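Local coordinates for Lactamase_B domain-containing protein (Pontibacter korlensis, PDB 6XFR), which probably hydrolyses beta-lactams to substituted beta-amino acids with water and zinc, as a class B1 metallo-beta-lactamase, at residues L36-K41 / G128-E133; W79-L84 / N110-P115; Y135-G140 / P182-R187; K163-K168 / L211-S216. One frame throughout, in Å; residues are numbered along the deposited sequence.

Contact 1: L36-K41 / G128-E133; sequences LIVSTK and GGQQLE. With ZN (zinc ion), chain T.
Val38 and Thr40 set their methyl groups against the side chain of Gln130, bridging the two sheets of the metallo-beta-lactamase alpha-beta/beta-alpha sandwich. Strands 36-40 and 130-133 belong to different sheets, and their axes come no closer than 8.5 Å. The van der Waals part is Thr40 CG2 on Gln130 CB at 3.5 Å, with the two side chains crossing at about a right angle. Gln130 then bends at chi2 (78°), which carries its amide to Val38, where Val38 CG1 lies 3.6 Å from Gln130 OE1. That oxygen takes its hydrogen bond from Gln153. Thr40 OG1, which touches Gly128 CA, is likewise bonded elsewhere, to the Gly43 carbonyl and to Glu42 N.

The one hydrogen bond across the pair is between backbones: Lys41 N donates to Gly128 O over 3.1 Å, nearly straight at 169°. The Lys41 chain curls round the same oxygen, its CE 3.7 Å from Gly128 O. Gly128 holds its turn at positive phi. Metal coordination is separate from the catalytic centre: with Pro151 and Gln152, the backbone Gln131 O binds a zinc ion at 2.5 Å.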
loop_
_atom_site.group_PDB
_atom_site.type_symbol
_atom_site.label_atom_id
_atom_site.label_comp_id
_atom_site.label_asym_id
_atom_site.label_seq_id
_atom_site.Cartn_x
_atom_site.Cartn_y
_atom_site.Cartn_z
ATOM N N LEU B 36 -11.765 5.060 2.898
ATOM C CA LEU B 36 -12.023 3.649 2.621
ATOM C C LEU B 36 -13.419 3.461 2.049
ATOM O O LEU B 36 -14.361 4.198 2.376
ATOM C CB LEU B 36 -11.932 2.788 3.871
ATOM C CG LEU B 36 -10.592 2.517 4.519
ATOM C CD1 LEU B 36 -10.770 1.424 5.596
ATOM C CD2 LEU B 36 -9.607 2.099 3.454
ATOM N N ILE B 37 -13.535 2.447 1.198
ATOM C CA ILE B 37 -14.813 1.832 0.849
ATOM C C ILE B 37 -14.722 0.383 1.281
ATOM O O ILE B 37 -13.692 -0.261 1.070
ATOM C CB ILE B 37 -15.124 1.922 -0.654
ATOM C CG1 ILE B 37 -14.624 3.239 -1.240
ATOM C CG2 ILE B 37 -16.613 1.680 -0.899
ATOM C CD1 ILE B 37 -14.741 3.304 -2.722
ATOM N N VAL B 38 -15.755 -0.097 1.955
ATOM C CA VAL B 38 -15.866 -1.495 2.349
ATOM C C VAL B 38 -17.144 -2.088 1.774
ATOM O O VAL B 38 -18.242 -1.550 1.977
ATOM C CB VAL B 38 -15.774 -1.655 3.872
ATOM C CG1 VAL B 38 -15.804 -3.130 4.234
ATOM C CG2 VAL B 38 -14.448 -1.056 4.313
ATOM N N SER B 39 -16.987 -3.195 1.055
ATOM C CA SER B 39 -18.103 -3.903 0.448
ATOM C C SER B 39 -18.558 -5.013 1.383
ATOM O O SER B 39 -17.727 -5.714 1.964
ATOM C CB SER B 39 -17.711 -4.474 -0.918
ATOM O OG SER B 39 -18.866 -4.917 -1.617
ATOM N N THR B 40 -19.867 -5.129 1.579
ATOM C CA THR B 40 -20.432 -6.161 2.446
ATOM C C THR B 40 -21.513 -6.873 1.662
ATOM O O THR B 40 -21.839 -6.495 0.532
ATOM C CB THR B 40 -20.991 -5.619 3.789
ATOM O OG1 THR B 40 -22.318 -5.130 3.611
ATOM C CG2 THR B 40 -20.136 -4.485 4.343
ATOM N N LYS B 41 -22.028 -7.946 2.249
ATOM C CA LYS B 41 -23.079 -8.667 1.567
ATOM C C LYS B 41 -24.350 -7.857 1.496
ATOM O O LYS B 41 -25.234 -8.219 0.726
ATOM C CB LYS B 41 -23.381 -9.982 2.293
ATOM C CG LYS B 41 -22.242 -10.999 2.197
ATOM C CD LYS B 41 -22.436 -12.211 3.112
ATOM C CE LYS B 41 -21.224 -12.392 4.021
ATOM N NZ LYS B 41 -19.946 -12.248 3.247
ATOM N N GLY B 128 -23.603 -6.613 6.823
ATOM C CA GLY B 128 -23.315 -7.566 5.754
ATOM C C GLY B 128 -22.172 -8.516 6.025
ATOM O O GLY B 128 -21.397 -8.828 5.111
ATOM N N GLY B 129 -22.066 -9.010 7.255
ATOM C CA GLY B 129 -20.975 -9.868 7.652
ATOM C C GLY B 129 -19.699 -9.142 8.013
ATOM O O GLY B 129 -18.738 -9.779 8.459
ATOM N N GLN B 130 -19.648 -7.837 7.823
ATOM C CA GLN B 130 -18.439 -7.064 8.014
ATOM C C GLN B 130 -18.541 -6.299 9.328
ATOM O O GLN B 130 -19.523 -5.586 9.550
ATOM C CB GLN B 130 -18.262 -6.101 6.848
ATOM C CG GLN B 130 -17.066 -5.188 7.017
ATOM C CD GLN B 130 -15.751 -5.871 6.696
ATOM O OE1 GLN B 130 -15.582 -6.470 5.639
ATOM N NE2 GLN B 130 -14.814 -5.771 7.600
ATOM N N GLN B 131 -17.541 -6.433 10.195
ATOM C CA GLN B 131 -17.562 -5.703 11.445
ATOM C C GLN B 131 -16.565 -4.556 11.434
ATOM O O GLN B 131 -15.491 -4.653 10.860
ATOM C CB GLN B 131 -17.368 -6.630 12.651
ATOM C CG GLN B 131 -16.195 -7.520 12.718
ATOM C CD GLN B 131 -16.028 -8.097 14.136
ATOM O OE1 GLN B 131 -16.818 -7.759 15.050
ATOM N NE2 GLN B 131 -14.969 -8.926 14.341
ATOM N N LEU B 132 -16.969 -3.443 12.011
ATOM C CA LEU B 132 -16.198 -2.214 12.063
ATOM C C LEU B 132 -16.212 -1.700 13.492
ATOM O O LEU B 132 -17.224 -1.804 14.196
ATOM C CB LEU B 132 -16.782 -1.144 11.128
ATOM C CG LEU B 132 -16.919 -1.409 9.619
ATOM C CD1 LEU B 132 -18.218 -2.156 9.279
ATOM C CD2 LEU B 132 -16.806 -0.111 8.806
ATOM N N GLU B 133 -15.096 -1.130 13.901
ATOM C CA GLU B 133 -14.948 -0.502 15.201
ATOM C C GLU B 133 -14.603 0.949 14.963
ATOM O O GLU B 133 -13.836 1.264 14.052
ATOM C CB GLU B 133 -13.862 -1.176 16.015
ATOM C CG GLU B 133 -14.173 -2.643 16.234
ATOM C CD GLU B 133 -13.063 -3.417 16.947
ATOM O OE1 GLU B 133 -11.967 -2.849 17.172
ATOM O OE2 GLU B 133 -13.304 -4.600 17.296
HETATM ZN ZN ZN T . -13.397 -6.091 10.653
#

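Contact 2: W79-L84 / N110-P115; sequences WHDDKL and NSKGTP. With ZN (zinc ion), chain N; ZN (zinc ion), chain O; SO4 (sulfate ion), chain X.
Asn110 lays its amide flat over one face of the Trp79 indole; the planes are 6° apart and Asn110 CG is 3.3 Å from Trp79 CZ3. The amide nitrogen ND2 is satisfied elsewhere, by Leu106 O in the preceding helix, a bond that helps fix how the amide is turned. His80 CD2 meets the opposite face of the indole. Lys112 reaches the ring edge instead, its CE in the ring plane and 3.8 Å from Trp79 CZ3. Beyond that point NZ turns to Asp81, forming a salt bridge whose hydrogen bond is weak, NZ to OD2 being 3.4 Å.

Behind the indole the polar atoms are engaged by metal and protein. His80 ND1 binds one zinc ion at 2.2 Å, completed by His78 and His141, while its NE2 is hydrogen-bonded to Asp175. His80 also takes the N-cap position, and its carbonyl O accepts Lys83 N at 3.1 Å. Asp82 OD2 binds the second zinc ion at 2.2 Å together with Cys160, His202 and a water. A sulfate ion, probably from the crystallisation liquor, receives a weak bond of 3.5 Å from Asp82 N to its O4. His78, His80 and Asp82 spell the HxHxD motif of the dinuclear zinc site characteristic of B1 metallo-beta-lactamases.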
loop_
_atom_site.group_PDB
_atom_site.type_symbol
_atom_site.label_atom_id
_atom_site.label_comp_id
_atom_site.label_asym_id
_atom_site.label_seq_id
_atom_site.Cartn_x
_atom_site.Cartn_y
_atom_site.Cartn_z
ATOM N N TRP B 79 -14.075 16.754 11.445
ATOM C CA TRP B 79 -14.967 17.745 10.843
ATOM C C TRP B 79 -14.399 18.453 9.619
ATOM O O TRP B 79 -15.166 19.123 8.917
ATOM C CB TRP B 79 -15.372 18.808 11.872
ATOM C CG TRP B 79 -14.268 19.661 12.429
ATOM C CD1 TRP B 79 -13.506 19.405 13.538
ATOM C CD2 TRP B 79 -13.840 20.935 11.940
ATOM N NE1 TRP B 79 -12.629 20.442 13.770
ATOM C CE2 TRP B 79 -12.806 21.392 12.801
ATOM C CE3 TRP B 79 -14.230 21.743 10.860
ATOM C CZ2 TRP B 79 -12.154 22.614 12.610
ATOM C CZ3 TRP B 79 -13.581 22.963 10.674
ATOM C CH2 TRP B 79 -12.552 23.383 11.546
ATOM N N HIS B 80 -13.127 18.249 9.290
ATOM C CA HIS B 80 -12.510 19.010 8.217
ATOM C C HIS B 80 -13.024 18.583 6.839
ATOM O O HIS B 80 -13.504 17.462 6.626
ATOM C CB HIS B 80 -10.997 18.858 8.279
ATOM C CG HIS B 80 -10.329 19.750 9.275
ATOM N ND1 HIS B 80 -9.097 19.457 9.820
ATOM C CD2 HIS B 80 -10.706 20.930 9.816
ATOM C CE1 HIS B 80 -8.743 20.418 10.655
ATOM N NE2 HIS B 80 -9.702 21.324 10.674
ATOM N N ASP B 81 -12.858 19.499 5.878
ATOM C CA ASP B 81 -13.440 19.317 4.553
ATOM C C ASP B 81 -12.892 18.074 3.862
ATOM O O ASP B 81 -13.628 17.383 3.145
ATOM C CB ASP B 81 -13.200 20.564 3.698
ATOM C CG ASP B 81 -14.334 21.609 3.811
ATOM O OD1 ASP B 81 -14.200 22.689 3.197
ATOM O OD2 ASP B 81 -15.349 21.365 4.505
ATOM N N ASP B 82 -11.602 17.759 4.076
ATOM C CA ASP B 82 -10.969 16.624 3.390
ATOM C C ASP B 82 -11.546 15.284 3.824
ATOM O O ASP B 82 -11.524 14.345 3.030
ATOM C CB ASP B 82 -9.432 16.649 3.565
ATOM C CG ASP B 82 -8.957 16.319 4.993
ATOM O OD1 ASP B 82 -9.642 16.644 5.978
ATOM O OD2 ASP B 82 -7.847 15.773 5.150
ATOM N N LYS B 83 -12.115 15.177 5.024
ATOM C CA LYS B 83 -12.785 13.949 5.437
ATOM C C LYS B 83 -14.305 14.057 5.484
ATOM O O LYS B 83 -14.974 13.024 5.627
ATOM C CB LYS B 83 -12.282 13.483 6.820
ATOM C CG LYS B 83 -10.732 13.481 6.982
ATOM C CD LYS B 83 -10.019 12.266 6.369
ATOM C CE LYS B 83 -9.684 12.531 4.893
ATOM N NZ LYS B 83 -9.022 11.443 4.115
ATOM N N LEU B 84 -14.881 15.257 5.322
ATOM C CA LEU B 84 -16.326 15.413 5.503
ATOM C C LEU B 84 -16.988 16.401 4.543
ATOM O O LEU B 84 -18.221 16.487 4.545
ATOM C CB LEU B 84 -16.599 15.855 6.953
ATOM C CG LEU B 84 -17.909 16.501 7.358
ATOM C CD1 LEU B 84 -18.946 15.431 7.691
ATOM C CD2 LEU B 84 -17.645 17.405 8.533
ATOM N N ASN B 110 -18.426 25.475 12.561
ATOM C CA ASN B 110 -17.619 25.859 11.412
ATOM C C ASN B 110 -18.443 25.789 10.136
ATOM O O ASN B 110 -17.879 25.698 9.045
ATOM C CB ASN B 110 -16.381 24.965 11.287
ATOM C CG ASN B 110 -15.439 25.085 12.471
ATOM O OD1 ASN B 110 -14.661 26.038 12.566
ATOM N ND2 ASN B 110 -15.495 24.118 13.376
ATOM N N SER B 111 -19.767 25.889 10.270
ATOM C CA SER B 111 -20.711 25.892 9.152
ATOM C C SER B 111 -20.509 24.731 8.173
ATOM O O SER B 111 -20.748 24.872 6.972
ATOM C CB SER B 111 -20.653 27.230 8.409
ATOM O OG SER B 111 -21.260 28.271 9.172
ATOM N N LYS B 112 -20.128 23.559 8.689
ATOM C CA LYS B 112 -20.244 22.310 7.940
ATOM C C LYS B 112 -21.655 21.734 8.116
ATOM O O LYS B 112 -22.422 22.156 8.990
ATOM C CB LYS B 112 -19.203 21.288 8.409
ATOM C CG LYS B 112 -17.772 21.806 8.641
ATOM C CD LYS B 112 -17.073 22.219 7.345
ATOM C CE LYS B 112 -15.798 22.981 7.631
ATOM N NZ LYS B 112 -15.588 24.023 6.597
ATOM N N GLY B 113 -22.011 20.754 7.290
ATOM C CA GLY B 113 -23.340 20.180 7.459
ATOM C C GLY B 113 -23.626 19.559 8.821
ATOM O O GLY B 113 -22.761 19.546 9.700
ATOM N N THR B 114 -24.826 19.005 8.995
ATOM C CA THR B 114 -25.204 18.288 10.207
ATOM C C THR B 114 -25.322 16.794 9.937
ATOM O O THR B 114 -26.114 16.362 9.088
ATOM C CB THR B 114 -26.520 18.814 10.767
ATOM O OG1 THR B 114 -26.611 20.225 10.543
ATOM C CG2 THR B 114 -26.590 18.530 12.251
ATOM N N PRO B 115 -24.568 15.975 10.639
ATOM C CA PRO B 115 -24.777 14.529 10.555
ATOM C C PRO B 115 -26.221 14.159 10.871
ATOM O O PRO B 115 -26.936 14.872 11.571
ATOM C CB PRO B 115 -23.855 13.977 11.640
ATOM C CG PRO B 115 -22.971 15.115 12.040
ATOM C CD PRO B 115 -23.607 16.374 11.672
HETATM ZN ZN ZN N . -8.149 17.542 9.190
HETATM ZN ZN ZN O . -6.097 16.111 6.510
HETATM S S SO4 X . -8.028 20.331 5.295
HETATM O O1 SO4 X . -7.735 19.079 6.001
HETATM O O2 SO4 X . -6.830 20.689 4.514
HETATM O O3 SO4 X . -8.345 21.369 6.273
HETATM O O4 SO4 X . -9.202 20.215 4.427
HETATM O O HOH W 1 -4.095 16.938 7.313
#

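Contact 3: Y135-G140 / P182-R187; sequences YFPGGG and PLAIQR
Pro137 packs against Ala184 and Arg187, two residues less than one helical turn apart on the same flank of helix 181-191. The Pro137 ring carbon CB sits 4.1 Å from Ala184 CB, an apolar contact, and 3.6 Å from Ala184 O. Arg187 CB also lies beside Pro137 CB, so this one ring carbon touches both helix residues. Arg187 then runs out extended from CG to NE, and its NH1 points to Pro137 O, a possible hydrogen bond of 3.0 Å in which the oxygen lies near the plane of the guanidinium. The bend at the hydrogen is marked (141°), and the bond is doubtful because Pro137 O is modelled too close to a neighbouring atom. Lower down the same side chain, Arg187 CG is met by Tyr135 OH at 4.0 Å; ring and guanidinium planes stand 59° apart.

Both segments belong to the second half of the alpha-beta/beta-alpha sandwich, where the loop leaving strand 130-135 runs past helix 181-191 on its way to the zinc ligand His141. In this glycine-rich loop Gly138 O approaches Ala184 CB at 3.9 Å. Gly138 has backbone angles that suit glycine, and its N lies 3.6 Å above the centre of the Phe136 ring.

Further out, Asn145 clasps the loop, its ND2 bonded to Gly138 O and its OD1 to Gly140 N, and Ser180 OG pairs with Gly139 O. The Tyr135 ring is engaged by Arg191 in a cation-pi contact.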
loop_
_atom_site.group_PDB
_atom_site.type_symbol
_atom_site.label_atom_id
_atom_site.label_comp_id
_atom_site.label_asym_id
_atom_site.label_seq_id
_atom_site.Cartn_x
_atom_site.Cartn_y
_atom_site.Cartn_z
ATOM N N TYR B 135 -13.222 4.357 17.053
ATOM C CA TYR B 135 -12.555 4.567 18.334
ATOM C C TYR B 135 -11.968 5.968 18.424
ATOM O O TYR B 135 -11.510 6.531 17.420
ATOM C CB TYR B 135 -11.456 3.527 18.566
ATOM C CG TYR B 135 -10.622 3.759 19.822
ATOM C CD1 TYR B 135 -11.141 3.526 21.084
ATOM C CD2 TYR B 135 -9.325 4.202 19.734
ATOM C CE1 TYR B 135 -10.385 3.719 22.222
ATOM C CE2 TYR B 135 -8.566 4.392 20.851
ATOM C CZ TYR B 135 -9.094 4.148 22.100
ATOM O OH TYR B 135 -8.294 4.355 23.217
ATOM N N PHE B 136 -12.036 6.532 19.628
ATOM C CA PHE B 136 -11.519 7.865 19.910
ATOM C C PHE B 136 -10.286 7.730 20.771
ATOM O O PHE B 136 -10.415 7.379 21.950
ATOM C CB PHE B 136 -12.558 8.736 20.626
ATOM C CG PHE B 136 -12.054 10.116 20.949
ATOM C CD1 PHE B 136 -11.750 11.013 19.920
ATOM C CD2 PHE B 136 -11.839 10.508 22.283
ATOM C CE1 PHE B 136 -11.269 12.277 20.224
ATOM C CE2 PHE B 136 -11.357 11.760 22.594
ATOM C CZ PHE B 136 -11.076 12.654 21.578
ATOM N N PRO B 137 -9.084 7.948 20.239
ATOM C CA PRO B 137 -7.859 7.834 21.048
ATOM C C PRO B 137 -7.438 9.121 21.734
ATOM O O PRO B 137 -6.478 9.103 22.511
ATOM C CB PRO B 137 -6.817 7.409 20.013
ATOM C CG PRO B 137 -7.285 8.030 18.737
ATOM C CD PRO B 137 -8.793 8.060 18.792
ATOM N N GLY B 138 -8.126 10.222 21.469
ATOM C CA GLY B 138 -7.752 11.524 21.982
ATOM C C GLY B 138 -7.491 12.525 20.866
ATOM O O GLY B 138 -7.397 12.188 19.684
ATOM N N GLY B 139 -7.415 13.791 21.279
ATOM C CA GLY B 139 -7.116 14.843 20.332
ATOM C C GLY B 139 -5.691 14.720 19.811
ATOM O O GLY B 139 -4.752 14.419 20.554
ATOM N N GLY B 140 -5.533 14.994 18.521
ATOM C CA GLY B 140 -4.233 15.036 17.896
ATOM C C GLY B 140 -4.305 16.072 16.802
ATOM O O GLY B 140 -4.168 17.281 17.068
ATOM N N PRO B 182 0.760 12.760 20.837
ATOM C CA PRO B 182 1.638 11.621 21.179
ATOM C C PRO B 182 0.951 10.516 21.960
ATOM O O PRO B 182 1.207 9.333 21.710
ATOM C CB PRO B 182 2.735 12.281 22.023
ATOM C CG PRO B 182 2.669 13.720 21.685
ATOM C CD PRO B 182 1.265 14.041 21.371
ATOM N N LEU B 183 0.109 10.863 22.928
ATOM C CA LEU B 183 -0.598 9.839 23.683
ATOM C C LEU B 183 -1.688 9.180 22.837
ATOM O O LEU B 183 -1.983 7.993 23.014
ATOM C CB LEU B 183 -1.160 10.466 24.967
ATOM C CG LEU B 183 -0.062 11.222 25.735
ATOM C CD1 LEU B 183 -0.578 11.920 26.972
ATOM C CD2 LEU B 183 1.101 10.284 26.085
ATOM N N ALA B 184 -2.282 9.910 21.901
ATOM C CA ALA B 184 -3.265 9.284 21.026
ATOM C C ALA B 184 -2.616 8.210 20.161
ATOM O O ALA B 184 -3.191 7.132 19.966
ATOM C CB ALA B 184 -3.957 10.338 20.163
ATOM N N ILE B 185 -1.411 8.482 19.637
ATOM C CA ILE B 185 -0.717 7.472 18.845
ATOM C C ILE B 185 -0.451 6.231 19.687
ATOM O O ILE B 185 -0.739 5.099 19.270
ATOM C CB ILE B 185 0.592 8.045 18.265
ATOM C CG1 ILE B 185 0.277 9.081 17.200
ATOM C CG2 ILE B 185 1.492 6.892 17.708
ATOM C CD1 ILE B 185 -0.789 8.585 16.247
ATOM N N GLN B 186 0.045 6.433 20.911
ATOM C CA GLN B 186 0.370 5.311 21.778
ATOM C C GLN B 186 -0.873 4.535 22.178
ATOM O O GLN B 186 -0.811 3.321 22.375
ATOM C CB GLN B 186 1.123 5.829 22.993
ATOM C CG GLN B 186 2.359 6.588 22.573
ATOM C CD GLN B 186 3.117 7.200 23.725
ATOM O OE1 GLN B 186 2.618 8.076 24.417
ATOM N NE2 GLN B 186 4.328 6.725 23.946
ATOM N N ARG B 187 -2.015 5.202 22.272
ATOM C CA ARG B 187 -3.251 4.463 22.449
ATOM C C ARG B 187 -3.496 3.559 21.242
ATOM O O ARG B 187 -3.736 2.352 21.393
ATOM C CB ARG B 187 -4.400 5.447 22.658
ATOM C CG ARG B 187 -4.704 5.772 24.102
ATOM C CD ARG B 187 -5.479 7.089 24.274
ATOM N NE ARG B 187 -5.268 7.692 25.600
ATOM C CZ ARG B 187 -4.963 8.977 25.849
ATOM N NH1 ARG B 187 -4.820 9.881 24.880
ATOM N NH2 ARG B 187 -4.794 9.368 27.102
#

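Contact 4: K163-K168 / L211-S216; sequences KDLQAK and LSHTLS
His213 projects from helix 209-217 into the turn made by Asp164 to Ala167, and most of its side-chain atoms meet the turn. CB comes first, with Leu165 CD2 at 3.4 Å. CG is anti to the backbone N (chi1 174°), which swings the ring off the helix and over the turn, and CG itself still faces the same leucine methyl. CD2, the next atom round, points at Asp164 O from 3.0 Å. At the far side of the ring CE1 is near two carbonyl oxygens, Ala167 O close to the ring plane and Leu165 O, which stands 3.6 Å above one face, toward the rim. The tip, NE2, donates to Ala167 O over 2.8 Å; the acceptor is only 3° out of the ring plane, although the bond is bent at the hydrogen (143°).

The receiving loop is itself braced. Its type I beta turn is closed by Ala167 N to Asp164 O at 3.0 Å, and Gln166 N bonds to Asp164 OD2, making an Asx turn. Beyond it, Gln166 NE2 reaches Val10 O of the second subunit.

Thr214 makes the second polar link: Lys163 N donates to its OG1 at 2.9 Å and nearly straight, while that hydroxyl is also bonded to Leu210 O in the preceding helical turn. Lys163 follows the zinc ligand Cys160 by three positions, the spacing of the Cys-x-x-Lys element of B1 metallo-beta-lactamases, whose lysine in relatives meets the substrate carboxylate.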
loop_
_atom_site.group_PDB
_atom_site.type_symbol
_atom_site.label_atom_id
_atom_site.label_comp_id
_atom_site.label_asym_id
_atom_site.label_seq_id
_atom_site.Cartn_x
_atom_site.Cartn_y
_atom_site.Cartn_z
ATOM N N LYS B 163 0.592 9.999 10.149
ATOM C CA LYS B 163 1.319 10.507 8.995
ATOM C C LYS B 163 2.014 9.355 8.273
ATOM O O LYS B 163 2.287 8.302 8.859
ATOM C CB LYS B 163 2.330 11.578 9.424
ATOM C CG LYS B 163 1.682 12.874 9.889
ATOM C CD LYS B 163 2.212 14.096 9.140
ATOM C CE LYS B 163 1.417 14.377 7.879
ATOM N NZ LYS B 163 0.023 14.746 8.234
ATOM N N ASP B 164 2.257 9.547 6.974
ATOM C CA ASP B 164 2.958 8.546 6.179
ATOM C C ASP B 164 4.466 8.634 6.433
ATOM O O ASP B 164 4.984 9.632 6.967
ATOM C CB ASP B 164 2.657 8.687 4.672
ATOM C CG ASP B 164 3.308 9.927 4.020
ATOM O OD1 ASP B 164 2.656 10.992 3.984
ATOM O OD2 ASP B 164 4.455 9.855 3.515
ATOM N N LEU B 165 5.168 7.553 6.054
ATOM C CA LEU B 165 6.582 7.384 6.405
ATOM C C LEU B 165 7.510 8.370 5.693
ATOM O O LEU B 165 8.670 8.526 6.115
ATOM C CB LEU B 165 7.006 5.944 6.124
ATOM C CG LEU B 165 6.401 4.906 7.067
ATOM C CD1 LEU B 165 6.748 3.534 6.579
ATOM C CD2 LEU B 165 6.917 5.128 8.447
ATOM N N GLN B 166 7.027 9.051 4.654
ATOM C CA GLN B 166 7.801 10.074 3.969
ATOM C C GLN B 166 7.422 11.501 4.365
ATOM O O GLN B 166 7.964 12.448 3.791
ATOM C CB GLN B 166 7.686 9.886 2.453
ATOM C CG GLN B 166 8.589 8.773 1.968
ATOM C CD GLN B 166 8.494 8.552 0.484
ATOM O OE1 GLN B 166 7.388 8.577 -0.082
ATOM N NE2 GLN B 166 9.660 8.332 -0.174
ATOM N N ALA B 167 6.502 11.686 5.308
ATOM C CA ALA B 167 6.245 13.026 5.841
ATOM C C ALA B 167 7.412 13.462 6.723
ATOM O O ALA B 167 7.888 12.691 7.565
ATOM C CB ALA B 167 4.937 13.046 6.640
ATOM N N LYS B 168 7.886 14.692 6.529
ATOM C CA LYS B 168 9.015 15.184 7.310
ATOM C C LYS B 168 8.612 16.066 8.481
ATOM O O LYS B 168 9.453 16.346 9.343
ATOM C CB LYS B 168 9.976 15.965 6.415
ATOM C CG LYS B 168 10.283 15.246 5.141
ATOM C CD LYS B 168 11.182 14.072 5.427
ATOM C CE LYS B 168 12.077 13.815 4.240
ATOM N NZ LYS B 168 11.968 12.410 3.757
ATOM N N LEU B 211 2.810 4.390 12.832
ATOM C CA LEU B 211 2.563 4.912 14.170
ATOM C C LEU B 211 3.862 5.369 14.805
ATOM O O LEU B 211 3.964 6.509 15.285
ATOM C CB LEU B 211 1.884 3.869 15.048
ATOM C CG LEU B 211 0.657 3.255 14.372
ATOM C CD1 LEU B 211 0.148 2.049 15.184
ATOM C CD2 LEU B 211 -0.438 4.319 14.160
ATOM N N SER B 212 4.891 4.518 14.775
ATOM C CA SER B 212 6.151 4.954 15.367
ATOM C C SER B 212 6.724 6.179 14.653
ATOM O O SER B 212 7.266 7.063 15.324
ATOM C CB SER B 212 7.169 3.808 15.400
ATOM O OG SER B 212 7.053 2.982 14.273
ATOM N N HIS B 213 6.567 6.289 13.319
ATOM C CA HIS B 213 7.081 7.468 12.613
ATOM C C HIS B 213 6.322 8.726 13.026
ATOM O O HIS B 213 6.912 9.810 13.156
ATOM C CB HIS B 213 7.030 7.280 11.089
ATOM C CG HIS B 213 7.408 8.507 10.304
ATOM N ND1 HIS B 213 8.678 9.045 10.319
ATOM C CD2 HIS B 213 6.681 9.294 9.467
ATOM C CE1 HIS B 213 8.714 10.121 9.550
ATOM N NE2 HIS B 213 7.519 10.288 9.009
ATOM N N THR B 214 5.009 8.617 13.203
ATOM C CA THR B 214 4.273 9.773 13.684
ATOM C C THR B 214 4.721 10.153 15.091
ATOM O O THR B 214 5.021 11.323 15.356
ATOM C CB THR B 214 2.782 9.474 13.627
ATOM O OG1 THR B 214 2.410 9.305 12.243
ATOM C CG2 THR B 214 1.979 10.600 14.261
ATOM N N LEU B 215 4.908 9.157 15.966
ATOM C CA LEU B 215 5.475 9.430 17.283
ATOM C C LEU B 215 6.807 10.173 17.186
ATOM O O LEU B 215 7.083 11.096 17.962
ATOM C CB LEU B 215 5.683 8.114 18.025
ATOM C CG LEU B 215 5.468 8.221 19.524
ATOM C CD1 LEU B 215 3.970 8.467 19.747
ATOM C CD2 LEU B 215 5.971 6.981 20.237
ATOM N N SER B 216 7.654 9.764 16.247
ATOM C CA SER B 216 8.951 10.399 16.087
ATOM C C SER B 216 8.814 11.865 15.663
ATOM O O SER B 216 9.536 12.734 16.160
ATOM C CB SER B 216 9.765 9.586 15.078
ATOM O OG SER B 216 10.933 10.275 14.668
#

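In the fold
Contact 2 holds His80 and Asp82, one ligand from each catalytic zinc site, and along the chain it falls within the span between the two segments of contact 1. The two do not touch: their centres lie 23 Å apart and their nearest atoms about 7 Å. Contact 3 adjoins contact 1 in sequence and leads directly to the zinc ligand His141, while its centre is 21 Å from that of contact 2. Contacts 3 and 4 do touch, with centres 14 Å apart; Ile185 CG2 packs on Leu215 CD1 at 3.6 Å, joining helices 181-191 and 209-217. Contact 4 brings Lys163 to about 5 Å from the side chain of His202, another zinc ligand.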